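Local coordinates for cytoplasmic export protein 1 (PDB 3VWA), which takes part in nuclear tRNA export, and may collect tRNA from export receptors at the nuclear pore and pass aminoacylated tRNA to the translation machinery, at residues 224-227 with 228-232; 431-434 with 435-439. One frame throughout, in Å; residues are numbered along the deposited sequence.

Followed from the N terminus, the chain first builds the strand-rich start of what is probably the kinase-like domain, and interaction 1 lies in the last turns of its helix 222-231. It then enters the long run of helices that carries the HEAT repeats, and interaction 2 opens helix 433-446, between the repeats at 381-419 and 494-530. Both contacts are local and close no long loop: each joins residues a turn apart, one where a helix ends, the other where a helix begins. They stand in series, neither nested nor crossed, the centres of interactions 1 and 2 about 65 Å apart. Interaction 1 faces helices 106-122 and 209-216; interaction 2 faces helices 394-407, 413-427 and 474-487.

Interaction 1: 224-227 with 228-232; sequences NFRK and RLENT
Arg226 O takes the amide of Glu230 at 2.9 Å (O to N), a sound helical bond with an N-H...O angle of 161°. The same two residues pair through their side chains. Glu230 CG lies beside its own backbone N (chi1 -77°), and the extended chain then carries OE2 back toward Arg226, where it forms a salt bridge with NE at 3.3 Å. Glu230 OE2 also touches Arg226 CG at 3.2 Å. Guanidinium and carboxylate stand almost perpendicular, 88° apart, which leaves a single-oxygen contact and no flat two-pronged pairing.

Next to it, Leu229 N bonds Phe225 O at 3.2 Å, while the Leu229 methyls meet the outer end of the Phe225 ring. Leu229 CD2 lies 3.3 Å from Phe225 CE2, a tight approach, and Leu229 CD1 is 3.7 Å from Phe225 CZ. A third pair is looser: Arg228 NE gives a weak bond to Asn224 OD1, with amide and guanidinium planes well out of parallel.

At the helix end, Leu229 O receives both Thr232 N and Thr232 OG1, the hydroxyl at 2.6 Å in the carbonyl plane. Thr232 is the N-cap of helix 233-237, and so joins two helices. The apolar pair faces inward, Phe225 against Val212 and Ile215 of helix 209-216, and both Phe225 and Leu229 against Leu117 of helix 106-122, probably within the kinase-like domain's helical lobe.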
loop_
_atom_site.group_PDB
_atom_site.type_symbol
_atom_site.label_atom_id
_atom_site.label_comp_id
_atom_site.label_asym_id
_atom_site.label_seq_id
_atom_site.Cartn_x
_atom_site.Cartn_y
_atom_site.Cartn_z
ATOM N N ASN A 224 9.301 5.005 -36.085
ATOM C CA ASN A 224 10.613 4.491 -36.464
ATOM C C ASN A 224 11.454 4.387 -35.214
ATOM O O ASN A 224 12.103 3.373 -34.992
ATOM C CB ASN A 224 11.279 5.412 -37.486
ATOM C CG ASN A 224 12.475 4.761 -38.172
ATOM O OD1 ASN A 224 13.619 5.211 -38.022
ATOM N ND2 ASN A 224 12.211 3.692 -38.943
ATOM N N PHE A 225 11.400 5.434 -34.374
ATOM C CA PHE A 225 12.127 5.477 -33.098
ATOM C C PHE A 225 11.703 4.319 -32.216
ATOM O O PHE A 225 12.526 3.691 -31.559
ATOM C CB PHE A 225 11.881 6.821 -32.420
ATOM C CG PHE A 225 12.438 6.935 -31.033
ATOM C CD1 PHE A 225 13.760 7.321 -30.823
ATOM C CD2 PHE A 225 11.610 6.712 -29.911
ATOM C CE1 PHE A 225 14.279 7.453 -29.536
ATOM C CE2 PHE A 225 12.126 6.837 -28.624
ATOM C CZ PHE A 225 13.460 7.214 -28.435
ATOM N N ARG A 226 10.422 3.996 -32.273
ATOM C CA ARG A 226 9.860 2.919 -31.478
ATOM C C ARG A 226 10.440 1.511 -31.847
ATOM O O ARG A 226 10.824 0.739 -30.981
ATOM C CB ARG A 226 8.357 2.963 -31.680
ATOM C CG ARG A 226 7.578 2.141 -30.698
ATOM C CD ARG A 226 6.120 2.502 -30.772
ATOM N NE ARG A 226 5.393 1.548 -29.953
ATOM C CZ ARG A 226 4.127 1.219 -30.154
ATOM N NH1 ARG A 226 3.541 0.327 -29.351
ATOM N NH2 ARG A 226 3.460 1.792 -31.162
ATOM N N LYS A 227 10.475 1.178 -33.129
ATOM C CA LYS A 227 11.048 -0.091 -33.587
ATOM C C LYS A 227 12.533 -0.235 -33.242
ATOM O O LYS A 227 12.999 -1.345 -33.076
ATOM C CB LYS A 227 10.862 -0.275 -35.103
ATOM C CG LYS A 227 9.478 0.109 -35.584
ATOM C CD LYS A 227 9.066 -0.616 -36.854
ATOM C CE LYS A 227 7.575 -0.378 -37.129
ATOM N NZ LYS A 227 7.154 -0.880 -38.469
ATOM N N ARG A 228 13.267 0.875 -33.136
ATOM C CA ARG A 228 14.710 0.813 -32.853
ATOM C C ARG A 228 14.934 0.458 -31.397
ATOM O O ARG A 228 15.700 -0.468 -31.048
ATOM C CB ARG A 228 15.394 2.143 -33.208
ATOM C CG ARG A 228 15.456 2.364 -34.705
ATOM C CD ARG A 228 15.789 3.799 -35.068
ATOM N NE ARG A 228 16.085 3.946 -36.494
ATOM C CZ ARG A 228 17.285 4.236 -37.005
ATOM N NH1 ARG A 228 18.331 4.438 -36.216
ATOM N NH2 ARG A 228 17.438 4.349 -38.318
ATOM N N LEU A 229 14.222 1.188 -30.550
ATOM C CA LEU A 229 14.263 1.023 -29.120
ATOM C C LEU A 229 13.790 -0.383 -28.748
ATOM O O LEU A 229 14.408 -1.061 -27.921
ATOM C CB LEU A 229 13.356 2.112 -28.494
ATOM C CG LEU A 229 13.934 3.128 -27.499
ATOM C CD1 LEU A 229 15.127 3.901 -28.040
ATOM C CD2 LEU A 229 12.872 4.099 -26.954
ATOM N N GLU A 230 12.707 -0.829 -29.378
ATOM C CA GLU A 230 12.179 -2.167 -29.116
ATOM C C GLU A 230 13.218 -3.243 -29.381
ATOM O O GLU A 230 13.172 -4.333 -28.787
ATOM C CB GLU A 230 10.914 -2.436 -29.915
ATOM C CG GLU A 230 9.708 -1.731 -29.303
ATOM C CD GLU A 230 8.442 -1.811 -30.138
ATOM O OE1 GLU A 230 8.334 -2.660 -31.040
ATOM O OE2 GLU A 230 7.537 -1.001 -29.882
ATOM N N ASN A 231 14.173 -2.908 -30.244
ATOM C CA ASN A 231 15.227 -3.820 -30.585
ATOM C C ASN A 231 16.433 -3.801 -29.660
ATOM O O ASN A 231 17.236 -4.740 -29.666
ATOM C CB ASN A 231 15.669 -3.615 -32.029
ATOM C CG ASN A 231 15.479 -4.859 -32.852
ATOM O OD1 ASN A 231 14.335 -5.254 -33.150
ATOM N ND2 ASN A 231 16.602 -5.524 -33.196
ATOM N N THR A 232 16.555 -2.765 -28.844
ATOM C CA THR A 232 17.778 -2.604 -28.092
ATOM C C THR A 232 17.824 -3.594 -26.924
ATOM O O THR A 232 16.793 -4.141 -26.501
ATOM C CB THR A 232 17.893 -1.182 -27.568
ATOM O OG1 THR A 232 16.763 -0.910 -26.718
ATOM C CG2 THR A 232 17.934 -0.223 -28.725
#

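Interaction 2: 431-434 with 435-439; sequences SDVE and IRTWT
Ser431 O lies at the edge of the Arg436 guanidinium, 3.4 Å from NH2, which hydrogen-bonds Asp430 O. Asp432 is the N-cap: its OD2 accepts Ile435 N at 3.3 Å through the anti lone pair and, weakly, Glu434 N, while its backbone O takes Arg436 N at 3.1 Å in a nearly straight bond (171°). Val433 O is gripped twice by Thr437, whose N and OG1 (2.7 Å) come from opposite faces of the carbonyl plane. Val433 puts its CA over one face of the Arg436 guanidinium, with CZ 3.9 Å away. The bend in the arginine chain (chi3 -53°) folds the group back over this turn, where NE forms a salt bridge with Asp471. Were Arg436 an alanine, Asp471 would probably be left without this charged mate and the Val433 side of the first turn would lose its cover. Glu434 bends at chi2 to run alongside Trp438, OE2 reaching the indole edge in a weak bond to NE1 (3.4 Å), while OE1 pairs with Lys475. The Asp432 carboxylate thus meets two first-turn amides, its charge probably interacting favourably with the positive helix end; Arg436 and Glu434 link this helix start to helix 474-487 and its preceding loop.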
loop_
_atom_site.group_PDB
_atom_site.type_symbol
_atom_site.label_atom_id
_atom_site.label_comp_id
_atom_site.label_asym_id
_atom_site.label_seq_id
_atom_site.Cartn_x
_atom_site.Cartn_y
_atom_site.Cartn_z
ATOM N N SER A 431 2.267 -29.256 27.335
ATOM C CA SER A 431 3.367 -30.185 27.203
ATOM C C SER A 431 4.718 -29.548 26.831
ATOM O O SER A 431 5.746 -30.060 27.227
ATOM C CB SER A 431 3.002 -31.300 26.212
ATOM O OG SER A 431 2.626 -30.744 24.971
ATOM N N ASP A 432 4.725 -28.427 26.111
ATOM C CA ASP A 432 5.960 -27.715 25.796
ATOM C C ASP A 432 6.397 -26.715 26.911
ATOM O O ASP A 432 5.607 -25.871 27.367
ATOM C CB ASP A 432 5.793 -27.014 24.433
ATOM C CG ASP A 432 7.089 -26.454 23.898
ATOM O OD1 ASP A 432 7.715 -27.106 23.042
ATOM O OD2 ASP A 432 7.470 -25.341 24.305
ATOM N N VAL A 433 7.661 -26.820 27.339
ATOM C CA VAL A 433 8.209 -25.985 28.406
ATOM C C VAL A 433 8.259 -24.522 27.973
ATOM O O VAL A 433 8.043 -23.589 28.781
ATOM C CB VAL A 433 9.605 -26.483 28.886
ATOM C CG1 VAL A 433 10.653 -26.351 27.779
ATOM C CG2 VAL A 433 10.070 -25.722 30.132
ATOM N N GLU A 434 8.529 -24.319 26.689
ATOM C CA GLU A 434 8.630 -22.975 26.158
ATOM C C GLU A 434 7.259 -22.203 26.296
ATOM O O GLU A 434 7.216 -21.039 26.712
ATOM C CB GLU A 434 9.224 -23.040 24.761
ATOM C CG GLU A 434 9.788 -21.736 24.218
ATOM C CD GLU A 434 10.975 -21.205 25.015
ATOM O OE1 GLU A 434 11.688 -22.019 25.660
ATOM O OE2 GLU A 434 11.199 -19.973 24.995
ATOM N N ILE A 435 6.170 -22.910 26.055
ATOM C CA ILE A 435 4.836 -22.383 26.132
ATOM C C ILE A 435 4.476 -22.124 27.562
ATOM O O ILE A 435 3.889 -21.081 27.857
ATOM C CB ILE A 435 3.801 -23.337 25.461
ATOM C CG1 ILE A 435 4.048 -23.390 23.952
ATOM C CG2 ILE A 435 2.355 -22.880 25.740
ATOM C CD1 ILE A 435 3.127 -24.349 23.179
ATOM N N ARG A 436 4.812 -23.061 28.457
ATOM C CA ARG A 436 4.673 -22.814 29.914
ATOM C C ARG A 436 5.392 -21.577 30.435
ATOM O O ARG A 436 4.796 -20.804 31.215
ATOM C CB ARG A 436 4.977 -24.056 30.778
ATOM C CG ARG A 436 4.124 -25.287 30.313
ATOM C CD ARG A 436 3.999 -26.378 31.340
ATOM N NE ARG A 436 5.312 -26.823 31.848
ATOM C CZ ARG A 436 6.131 -27.691 31.250
ATOM N NH1 ARG A 436 7.278 -28.005 31.861
ATOM N NH2 ARG A 436 5.814 -28.255 30.073
ATOM N N THR A 437 6.647 -21.407 30.012
ATOM C CA THR A 437 7.503 -20.269 30.372
ATOM C C THR A 437 6.835 -18.965 29.889
ATOM O O THR A 437 6.628 -18.019 30.684
ATOM C CB THR A 437 8.933 -20.449 29.776
ATOM O OG1 THR A 437 9.471 -21.719 30.192
ATOM C CG2 THR A 437 9.924 -19.340 30.228
ATOM N N TRP A 438 6.455 -18.922 28.611
ATOM C CA TRP A 438 5.892 -17.711 28.023
ATOM C C TRP A 438 4.503 -17.402 28.571
ATOM O O TRP A 438 4.152 -16.224 28.701
ATOM C CB TRP A 438 5.881 -17.757 26.492
ATOM C CG TRP A 438 7.165 -17.260 25.899
ATOM C CD1 TRP A 438 8.266 -18.015 25.520
ATOM C CD2 TRP A 438 7.565 -15.879 25.692
ATOM N NE1 TRP A 438 9.284 -17.216 25.067
ATOM C CE2 TRP A 438 8.940 -15.923 25.167
ATOM C CE3 TRP A 438 6.969 -14.641 25.921
ATOM C CZ2 TRP A 438 9.636 -14.775 24.841
ATOM C CZ3 TRP A 438 7.695 -13.486 25.601
ATOM C CH2 TRP A 438 8.993 -13.553 25.082
ATOM N N THR A 439 3.707 -18.425 28.891
ATOM C CA THR A 439 2.381 -18.159 29.435
ATOM C C THR A 439 2.387 -17.261 30.670
ATOM O O THR A 439 1.553 -16.359 30.788
ATOM C CB THR A 439 1.604 -19.457 29.793
ATOM O OG1 THR A 439 1.440 -20.244 28.606
ATOM C CG2 THR A 439 0.191 -19.111 30.366
#